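Local coordinates for hypothetical protein (PDB 2F46) that is a putative phosphatase that probably hydrolyses phosphate esters, built on a scaffold of the nonclassical, eukaryotic-like phosphatase kind, at residues 24-29 and 138-143; 37-42 and 69-74; 77-82 and 91-96. All coordinates share one frame; numbering follows the deposited sequence. Where two conformers were deposited one is given.

Contacts 1 and 3 involve strand 24-27 and the end of strand 75-78 of the same five-stranded mixed sheet, while contact 2 pairs helix 35-41 with the loop between helix 61-68 and strand 75-78. Contact 1, with 108 residues between its segments, encloses the other two in sequence; contact 2 closes before contact 3 opens. Contacts 1 and 3 have centres about 16 Å apart, yet Leu-24 CD2 meets Phe-94 CE2 at 4.2 Å, and both border helix 113-125. Contacts 1 and 2, centres about 18 Å apart, meet where Tyr-25 OH packs on Leu-41 CD2 at 3.6 Å. Contacts 2 and 3 have centres about 21 Å apart. All belong to the putative phosphatase fold.

Contact 1 of 3, residues 24-29 and 138-143; sequences LYISPQ and QAAGVN
Ile-26 reaches from strand 24-27 to the turn that follows helix 130-139, and its longer branch makes the whole of the contact with Ala-140 and Val-142. From CB, which points at the turn, the first step is CG1. This atom stands between the backbone N and the carbonyl carbon (chi1 64°), a position that sends it across the gap, where it meets Ala-140 CB at 3.9 Å and lies 3.9 Å from Ala-140 O. With chi2 at 174° the branch then runs straight on to CD1. That terminal methyl touches two groups, Ala-140 CB at 3.7 Å and Val-142 CG2 at 3.7 Å, which approach it from directions roughly at right angles. The Val-142 methyl used is the one beside its own backbone N. The two branched side chains meet at a slant. No hydrogen bond crosses; the evidence is that of three buried apolar residues in van der Waals contact.

Gly-141 shapes the receiving surface. Its positive phi (89°) makes it the C-prime residue of a Schellman motif, in which Gly-141 N bonds to Gln-138 O at 2.9 Å and Val-142 N to Ala-137 O; the chain turns away from the helix axis, leaving the flanking residues both directed at the strand. Cys-115 and Ser-116 of helix 113-125 and Leu-20 of strand 18-21 also touch Ile-26. The whole is a helix-capping Schellman turn packed on a strand of the mixed sheet, beside helix 113-125, in the putative phosphatase fold.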
loop_
_atom_site.group_PDB
_atom_site.type_symbol
_atom_site.label_atom_id
_atom_site.label_comp_id
_atom_site.label_asym_id
_atom_site.label_seq_id
_atom_site.Cartn_x
_atom_site.Cartn_y
_atom_site.Cartn_z
ATOM N N LEU A 24 -2.078 6.726 -6.179
ATOM C CA LEU A 24 -1.865 5.773 -5.085
ATOM C C LEU A 24 -1.965 6.416 -3.690
ATOM O O LEU A 24 -1.169 7.308 -3.361
ATOM C CB LEU A 24 -0.501 5.153 -5.240
ATOM C CG LEU A 24 -0.115 4.117 -4.164
ATOM C CD1 LEU A 24 -1.076 2.919 -4.185
ATOM C CD2 LEU A 24 1.317 3.631 -4.310
ATOM N N TYR A 25 -2.935 5.989 -2.917
ATOM C CA TYR A 25 -3.046 6.272 -1.467
ATOM C C TYR A 25 -2.556 5.053 -0.696
ATOM O O TYR A 25 -2.655 3.903 -1.183
ATOM C CB TYR A 25 -4.482 6.482 -1.083
ATOM C CG TYR A 25 -5.135 7.726 -1.642
ATOM C CD1 TYR A 25 -5.610 7.759 -2.929
ATOM C CD2 TYR A 25 -5.236 8.875 -0.874
ATOM C CE1 TYR A 25 -6.202 8.907 -3.450
ATOM C CE2 TYR A 25 -5.832 10.031 -1.384
ATOM C CZ TYR A 25 -6.304 10.027 -2.670
ATOM O OH TYR A 25 -6.912 11.145 -3.207
ATOM N N ILE A 26 -1.990 5.297 0.484
ATOM C CA ILE A 26 -1.656 4.201 1.407
ATOM C C ILE A 26 -2.371 4.435 2.751
ATOM O O ILE A 26 -2.885 5.522 3.038
ATOM C CB ILE A 26 -0.167 4.051 1.610
ATOM C CG1 ILE A 26 0.458 5.285 2.291
ATOM C CG2 ILE A 26 0.498 3.685 0.305
ATOM C CD1 ILE A 26 1.876 5.135 2.647
ATOM N N SER A 27 -2.461 3.397 3.544
ATOM C CA SER A 27 -3.121 3.479 4.845
ATOM C C SER A 27 -2.659 2.356 5.751
ATOM O O SER A 27 -2.231 1.278 5.266
ATOM C CB SER A 27 -4.619 3.345 4.647
ATOM O OG SER A 27 -5.370 3.237 5.839
ATOM N N PRO A 28 -2.797 2.538 7.076
ATOM C CA PRO A 28 -2.783 1.462 8.011
ATOM C C PRO A 28 -4.017 0.591 7.879
ATOM O O PRO A 28 -4.907 0.821 7.017
ATOM C CB PRO A 28 -2.769 2.162 9.379
ATOM C CG PRO A 28 -3.215 3.486 9.130
ATOM C CD PRO A 28 -3.006 3.836 7.728
ATOM N N GLN A 29 -4.137 -0.425 8.715
ATOM C CA GLN A 29 -5.202 -1.415 8.571
ATOM C C GLN A 29 -6.589 -0.813 8.435
ATOM O O GLN A 29 -7.004 -0.006 9.282
ATOM C CB GLN A 29 -5.195 -2.351 9.769
ATOM C CG GLN A 29 -6.277 -3.357 9.812
ATOM C CD GLN A 29 -6.181 -4.378 8.713
ATOM O OE1 GLN A 29 -5.092 -4.955 8.491
ATOM N NE2 GLN A 29 -7.296 -4.638 8.014
ATOM N N GLN A 138 7.283 9.562 3.961
ATOM C CA GLN A 138 6.995 10.277 5.207
ATOM C C GLN A 138 5.835 11.261 5.045
ATOM O O GLN A 138 5.031 11.423 5.935
ATOM C CB GLN A 138 8.263 10.980 5.754
ATOM C CG GLN A 138 8.119 11.622 7.120
ATOM C CD GLN A 138 7.748 10.624 8.173
ATOM O OE1 GLN A 138 6.581 10.478 8.541
ATOM N NE2 GLN A 138 8.753 9.892 8.648
ATOM N N ALA A 139 5.757 11.824 3.831
ATOM C CA ALA A 139 4.643 12.702 3.458
ATOM C C ALA A 139 3.318 11.939 3.383
ATOM O O ALA A 139 2.236 12.542 3.509
ATOM C CB ALA A 139 4.956 13.451 2.162
ATOM N N ALA A 140 3.394 10.599 3.268
ATOM C CA ALA A 140 2.220 9.765 3.416
ATOM C C ALA A 140 2.096 9.052 4.760
ATOM O O ALA A 140 1.270 8.112 4.906
ATOM C CB ALA A 140 2.172 8.766 2.325
ATOM N N GLY A 141 2.806 9.570 5.775
ATOM C CA GLY A 141 2.595 9.133 7.107
ATOM C C GLY A 141 3.435 7.930 7.524
ATOM O O GLY A 141 3.212 7.398 8.608
ATOM N N VAL A 142 4.417 7.562 6.707
ATOM C CA VAL A 142 5.177 6.332 6.963
ATOM C C VAL A 142 6.667 6.633 6.977
ATOM O O VAL A 142 7.234 7.169 6.016
ATOM C CB VAL A 142 4.850 5.268 5.875
ATOM C CG1 VAL A 142 5.752 4.066 5.998
ATOM C CG2 VAL A 142 3.443 4.787 6.000
ATOM N N ASN A 143 7.352 6.214 8.047
ATOM C CA ASN A 143 8.777 6.402 8.182
ATOM C C ASN A 143 9.534 5.162 7.693
ATOM O O ASN A 143 9.411 4.077 8.274
ATOM C CB ASN A 143 9.111 6.640 9.667
ATOM C CG ASN A 143 10.525 7.108 9.876
ATOM O OD1 ASN A 143 11.388 6.942 9.026
ATOM N ND2 ASN A 143 10.767 7.750 11.016
#

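Contact 2 of 3, residues 37-42 and 69-74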
loop_
_atom_site.group_PDB
_atom_site.type_symbol
_atom_site.label_atom_id
_atom_site.label_comp_id
_atom_site.label_asym_id
_atom_site.label_seq_id
_atom_site.Cartn_x
_atom_site.Cartn_y
_atom_site.Cartn_z
ATOM N N GLN A 37 -14.892 7.386 4.086
ATOM C CA GLN A 37 -13.822 8.168 3.532
ATOM C C GLN A 37 -13.357 7.587 2.193
ATOM O O GLN A 37 -12.976 8.321 1.285
ATOM C CB GLN A 37 -12.650 8.281 4.509
ATOM C CG GLN A 37 -11.520 9.136 3.952
ATOM C CD GLN A 37 -10.278 9.206 4.832
ATOM O OE1 GLN A 37 -10.133 8.449 5.811
ATOM N NE2 GLN A 37 -9.379 10.102 4.474
ATOM N N ILE A 38 -13.359 6.256 2.114
ATOM C CA ILE A 38 -12.949 5.578 0.891
ATOM C C ILE A 38 -13.872 5.961 -0.264
ATOM O O ILE A 38 -13.390 6.247 -1.360
ATOM C CB ILE A 38 -12.869 4.065 1.146
ATOM C CG1 ILE A 38 -11.567 3.798 1.907
ATOM C CG2 ILE A 38 -12.857 3.254 -0.130
ATOM C CD1 ILE A 38 -11.402 2.395 2.474
ATOM N N ALA A 39 -15.173 6.001 0.020
ATOM C CA ALA A 39 -16.174 6.391 -0.991
ATOM C C ALA A 39 -15.968 7.843 -1.410
ATOM O O ALA A 39 -16.034 8.182 -2.604
ATOM C CB ALA A 39 -17.545 6.184 -0.464
ATOM N N GLN A 40 -15.671 8.692 -0.433
ATOM C CA GLN A 40 -15.438 10.125 -0.691
ATOM C C GLN A 40 -14.236 10.390 -1.571
ATOM O O GLN A 40 -14.236 11.308 -2.381
ATOM C CB GLN A 40 -15.296 10.894 0.624
ATOM C CG GLN A 40 -14.895 12.370 0.469
ATOM C CD GLN A 40 -13.384 12.632 0.643
ATOM O OE1 GLN A 40 -12.750 12.116 1.575
ATOM N NE2 GLN A 40 -12.815 13.467 -0.240
ATOM N N LEU A 41 -13.175 9.597 -1.392
ATOM C CA LEU A 41 -12.002 9.699 -2.206
ATOM C C LEU A 41 -12.180 9.036 -3.575
ATOM O O LEU A 41 -11.343 9.237 -4.432
ATOM C CB LEU A 41 -10.832 9.007 -1.506
ATOM C CG LEU A 41 -10.240 9.710 -0.299
ATOM C CD1 LEU A 41 -9.273 8.762 0.442
ATOM C CD2 LEU A 41 -9.544 10.975 -0.725
ATOM N N GLY A 42 -13.244 8.256 -3.733
ATOM C CA GLY A 42 -13.538 7.613 -5.003
ATOM C C GLY A 42 -12.536 6.516 -5.364
ATOM O O GLY A 42 -12.245 6.266 -6.527
ATOM N N GLU A 69 -16.939 -3.143 -1.188
ATOM C CA GLU A 69 -17.662 -3.245 -2.454
ATOM C C GLU A 69 -18.902 -2.340 -2.434
ATOM O O GLU A 69 -19.400 -1.944 -3.475
ATOM C CB GLU A 69 -18.109 -4.681 -2.715
ATOM C CG GLU A 69 -17.008 -5.573 -3.239
ATOM C CD GLU A 69 -17.414 -7.030 -3.277
ATOM O OE1 GLU A 69 -18.324 -7.418 -2.510
ATOM O OE2 GLU A 69 -16.821 -7.785 -4.074
ATOM N N GLN A 70 -19.383 -2.029 -1.238
ATOM C CA GLN A 70 -20.495 -1.114 -1.068
ATOM C C GLN A 70 -20.039 0.336 -1.055
ATOM O O GLN A 70 -20.868 1.244 -0.913
ATOM C CB GLN A 70 -21.224 -1.451 0.232
ATOM C CG GLN A 70 -21.773 -2.880 0.277
ATOM C CD GLN A 70 -22.582 -3.240 -0.972
ATOM O OE1 GLN A 70 -23.397 -2.435 -1.457
ATOM N NE2 GLN A 70 -22.353 -4.445 -1.505
ATOM N N ALA A 71 -18.732 0.551 -1.219
ATOM C CA ALA A 71 -18.112 1.883 -1.146
ATOM C C ALA A 71 -17.534 2.337 -2.489
ATOM O O ALA A 71 -16.740 3.288 -2.537
ATOM C CB ALA A 71 -17.011 1.878 -0.080
ATOM N N GLY A 72 -17.912 1.648 -3.570
ATOM C CA GLY A 72 -17.586 2.047 -4.915
ATOM C C GLY A 72 -16.304 1.441 -5.455
ATOM O O GLY A 72 -15.903 1.722 -6.569
ATOM N N VAL A 73 -15.651 0.605 -4.648
ATOM C CA VAL A 73 -14.390 -0.003 -5.034
ATOM C C VAL A 73 -14.711 -1.194 -5.923
ATOM O O VAL A 73 -15.562 -1.999 -5.539
ATOM C CB VAL A 73 -13.620 -0.473 -3.790
ATOM C CG1 VAL A 73 -12.297 -1.084 -4.203
ATOM C CG2 VAL A 73 -13.370 0.642 -2.820
ATOM N N THR A 74 -14.042 -1.305 -7.061
ATOM C CA THR A 74 -14.355 -2.322 -8.071
ATOM C C THR A 74 -13.270 -3.369 -8.251
ATOM O O THR A 74 -13.555 -4.465 -8.721
ATOM C CB THR A 74 -14.652 -1.714 -9.446
ATOM O OG1 THR A 74 -13.530 -0.928 -9.912
ATOM C CG2 THR A 74 -15.891 -0.864 -9.374
#
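Ala-71 O receives the one polar approach between the two segments, a weak one from Ala-39 CA. The two atoms, Ala-39 CA and Ala-71 O, lie 3.5 Å apart, and the angle of 136° at the hydrogen fits a CA-H...O contact, bent and weaker than an ordinary hydrogen bond. Ala-39 CB is merely nearby, 3.7 Å from Ala-71 O. Such closeness is consistent with two alanines at this point: the CA atoms of Ala-39 and Ala-71 are only 4.9 Å apart, and their CB atoms meet at 4.4 Å.

The apolar half of the contact lies deeper. Ile-38 CG2 is placed trans to its backbone N (chi1 -77°, measured to CG1), and this short branch is the one that does the touching, meeting Val-73 CG2 at 3.8 Å and Ala-71 CB at 4.4 Å. Val-73 answers with the methyl next to its own backbone N, while its CG1 takes the trans place. Leu-30 and Ile-43, both in loops, also touch Ile-38, which is buried.

Two glycines let the chains turn where they must. Gly-42 ends helix 35-41 in a Schellman motif, its N bonded to Ala-39 O at 3.0 Å, and Gly-72, with phi 92°, turns the other segment between its two touching residues. Outside the contact, Lys-44 ties down that segment, its NZ bonding to Gly-72 O and its carbonyl O to Thr-74 OG1. Since no conventional hydrogen bond spans the segments, the join between helix 35-41 and the loop leading into strand 75-78 rests on apolar contact, closest at Ile-38 and Val-73, with one weak C-H...O approach.

Contact 3 of 3, residues 77-82 and 91-96; sequences HHQPVT and VETFRQ
With CG trans to the backbone N (chi1 -175°) and the chain extended beyond it, Gln-79 carries its amide to helix 88-99, where Phe-94, likewise trans at chi1 (-171°), sets its ring edge to meet it. Gln-79 OE1 lies near the ring plane, 3.3 Å from Phe-94 CD1 and 3.6 Å from Phe-94 CB, a position at the ring's edge and not over its face. The amide and ring planes are 28° apart, nearly coplanar.

The nitrogen end of the amide goes the other way. Gln-79 NE2 sits 3.7 Å from Thr-93 CG2, the two side chains running alongside each other in opposing senses. Asp-90 O, in the preceding turn of helix 88-99, takes a hydrogen bond from NE2, which orients the amide; OE1 is hydrogen-bonded outside the two segments too. Thr-93 OG1 bonds to His-89 O, leaving the methyl for Gln-79. No hydrogen bond links the two segments.

Leu-118 of helix 113-125 touches both Gln-79 and Phe-94, and Ile-47 of strand 45-48 touches the latter. The contact thus joins the residue just after edge strand 75-78 to helix 88-99, beside strand 45-48 and helix 113-125.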
loop_
_atom_site.group_PDB
_atom_site.type_symbol
_atom_site.label_atom_id
_atom_site.label_comp_id
_atom_site.label_asym_id
_atom_site.label_seq_id
_atom_site.Cartn_x
_atom_site.Cartn_y
_atom_site.Cartn_z
ATOM N N HIS A 77 -7.245 -6.742 -4.625
ATOM C CA HIS A 77 -6.110 -7.642 -4.766
ATOM C C HIS A 77 -5.518 -7.902 -3.410
ATOM O O HIS A 77 -5.136 -6.976 -2.714
ATOM C CB HIS A 77 -5.037 -7.050 -5.686
ATOM C CG HIS A 77 -5.546 -6.692 -7.029
ATOM N ND1 HIS A 77 -5.889 -7.631 -7.973
ATOM C CD2 HIS A 77 -5.851 -5.490 -7.573
ATOM C CE1 HIS A 77 -6.328 -7.025 -9.058
ATOM N NE2 HIS A 77 -6.327 -5.723 -8.844
ATOM N N HIS A 78 -5.361 -9.172 -3.046
ATOM C CA HIS A 78 -4.642 -9.575 -1.857
ATOM C C HIS A 78 -3.221 -10.014 -2.207
ATOM O O HIS A 78 -2.998 -11.049 -2.870
ATOM C CB HIS A 78 -5.370 -10.703 -1.128
ATOM C CG HIS A 78 -4.957 -10.865 0.292
ATOM N ND1 HIS A 78 -5.443 -11.885 1.100
ATOM C CD2 HIS A 78 -4.103 -10.164 1.062
ATOM C CE1 HIS A 78 -4.897 -11.792 2.294
ATOM N NE2 HIS A 78 -4.086 -10.744 2.301
ATOM N N GLN A 79 -2.258 -9.156 -1.839
ATOM C CA GLN A 79 -0.872 -9.351 -2.198
ATOM C C GLN A 79 -0.086 -9.341 -0.903
ATOM O O GLN A 79 0.691 -8.423 -0.605
ATOM C CB GLN A 79 -0.386 -8.280 -3.186
ATOM C CG GLN A 79 1.061 -8.586 -3.633
ATOM C CD GLN A 79 1.917 -7.415 -4.067
ATOM O OE1 GLN A 79 1.470 -6.244 -4.101
ATOM N NE2 GLN A 79 3.179 -7.720 -4.382
ATOM N N PRO A 80 -0.259 -10.373 -0.082
ATOM C CA PRO A 80 0.365 -10.370 1.216
ATOM C C PRO A 80 1.907 -10.492 1.129
ATOM O O PRO A 80 2.444 -11.269 0.330
ATOM C CB PRO A 80 -0.262 -11.587 1.896
ATOM C CG PRO A 80 -0.526 -12.477 0.788
ATOM C CD PRO A 80 -0.982 -11.635 -0.331
ATOM N N VAL A 81 2.586 -9.678 1.935
ATOM C CA VAL A 81 4.024 -9.775 2.141
ATOM C C VAL A 81 4.353 -9.505 3.599
ATOM O O VAL A 81 3.525 -9.001 4.373
ATOM C CB VAL A 81 4.797 -8.781 1.255
ATOM C CG1 VAL A 81 4.423 -8.948 -0.236
ATOM C CG2 VAL A 81 4.539 -7.337 1.701
ATOM N N THR A 82 5.582 -9.796 3.997
ATOM C CA THR A 82 6.163 -9.218 5.194
ATOM C C THR A 82 7.323 -8.302 4.795
ATOM O O THR A 82 7.970 -8.511 3.753
ATOM C CB THR A 82 6.635 -10.275 6.208
ATOM O OG1 THR A 82 7.730 -10.964 5.635
ATOM C CG2 THR A 82 5.504 -11.246 6.538
ATOM N N VAL A 91 7.859 -6.589 -5.632
ATOM C CA VAL A 91 7.920 -5.230 -6.086
ATOM C C VAL A 91 7.292 -5.071 -7.483
ATOM O O VAL A 91 6.495 -4.170 -7.748
ATOM C CB VAL A 91 9.405 -4.741 -6.123
ATOM C CG1 VAL A 91 9.524 -3.376 -6.741
ATOM C CG2 VAL A 91 9.951 -4.750 -4.648
ATOM N N GLU A 92 7.680 -5.935 -8.407
ATOM C CA GLU A 92 7.119 -5.810 -9.756
ATOM C C GLU A 92 5.643 -6.262 -9.801
ATOM O O GLU A 92 4.880 -5.698 -10.566
ATOM C CB GLU A 92 8.003 -6.521 -10.773
ATOM C CG GLU A 92 9.372 -5.914 -10.879
ATOM C CD GLU A 92 9.338 -4.482 -11.310
ATOM O OE1 GLU A 92 8.783 -4.211 -12.373
ATOM O OE2 GLU A 92 9.839 -3.614 -10.599
ATOM N N THR A 93 5.222 -7.215 -8.973
ATOM C CA THR A 93 3.785 -7.522 -8.889
ATOM C C THR A 93 2.962 -6.300 -8.420
ATOM O O THR A 93 1.929 -5.982 -8.998
ATOM C CB THR A 93 3.514 -8.707 -8.003
ATOM O OG1 THR A 93 3.969 -9.921 -8.651
ATOM C CG2 THR A 93 2.038 -8.866 -7.682
ATOM N N PHE A 94 3.480 -5.551 -7.449
ATOM C CA PHE A 94 2.766 -4.338 -7.003
ATOM C C PHE A 94 2.701 -3.318 -8.129
ATOM O O PHE A 94 1.672 -2.734 -8.408
ATOM C CB PHE A 94 3.510 -3.808 -5.776
ATOM C CG PHE A 94 2.810 -2.676 -5.040
ATOM C CD1 PHE A 94 1.735 -2.911 -4.218
ATOM C CD2 PHE A 94 3.316 -1.379 -5.158
ATOM C CE1 PHE A 94 1.152 -1.859 -3.516
ATOM C CE2 PHE A 94 2.725 -0.334 -4.451
ATOM C CZ PHE A 94 1.641 -0.584 -3.658
ATOM N N ARG A 95 3.841 -3.111 -8.799
ATOM C CA ARG A 95 3.896 -2.197 -9.933
ATOM C C ARG A 95 2.864 -2.548 -11.008
ATOM O O ARG A 95 2.177 -1.676 -11.513
ATOM C CB ARG A 95 5.294 -2.240 -10.535
ATOM C CG ARG A 95 5.467 -1.404 -11.745
ATOM C CD ARG A 95 6.613 -1.940 -12.503
ATOM N NE ARG A 95 7.047 -0.995 -13.504
ATOM C CZ ARG A 95 8.115 -1.181 -14.277
ATOM N NH1 ARG A 95 8.871 -2.266 -14.143
ATOM N NH2 ARG A 95 8.435 -0.261 -15.176
ATOM N N GLN A 96 2.771 -3.826 -11.330
ATOM C CA GLN A 96 1.833 -4.308 -12.340
ATOM C C GLN A 96 0.393 -4.156 -11.906
ATOM O O GLN A 96 -0.458 -3.736 -12.714
ATOM C CB GLN A 96 2.094 -5.773 -12.684
ATOM C CG GLN A 96 3.389 -5.996 -13.451
ATOM C CD GLN A 96 3.552 -7.440 -13.982
ATOM O OE1 GLN A 96 2.565 -8.068 -14.411
ATOM N NE2 GLN A 96 4.795 -7.950 -13.993
#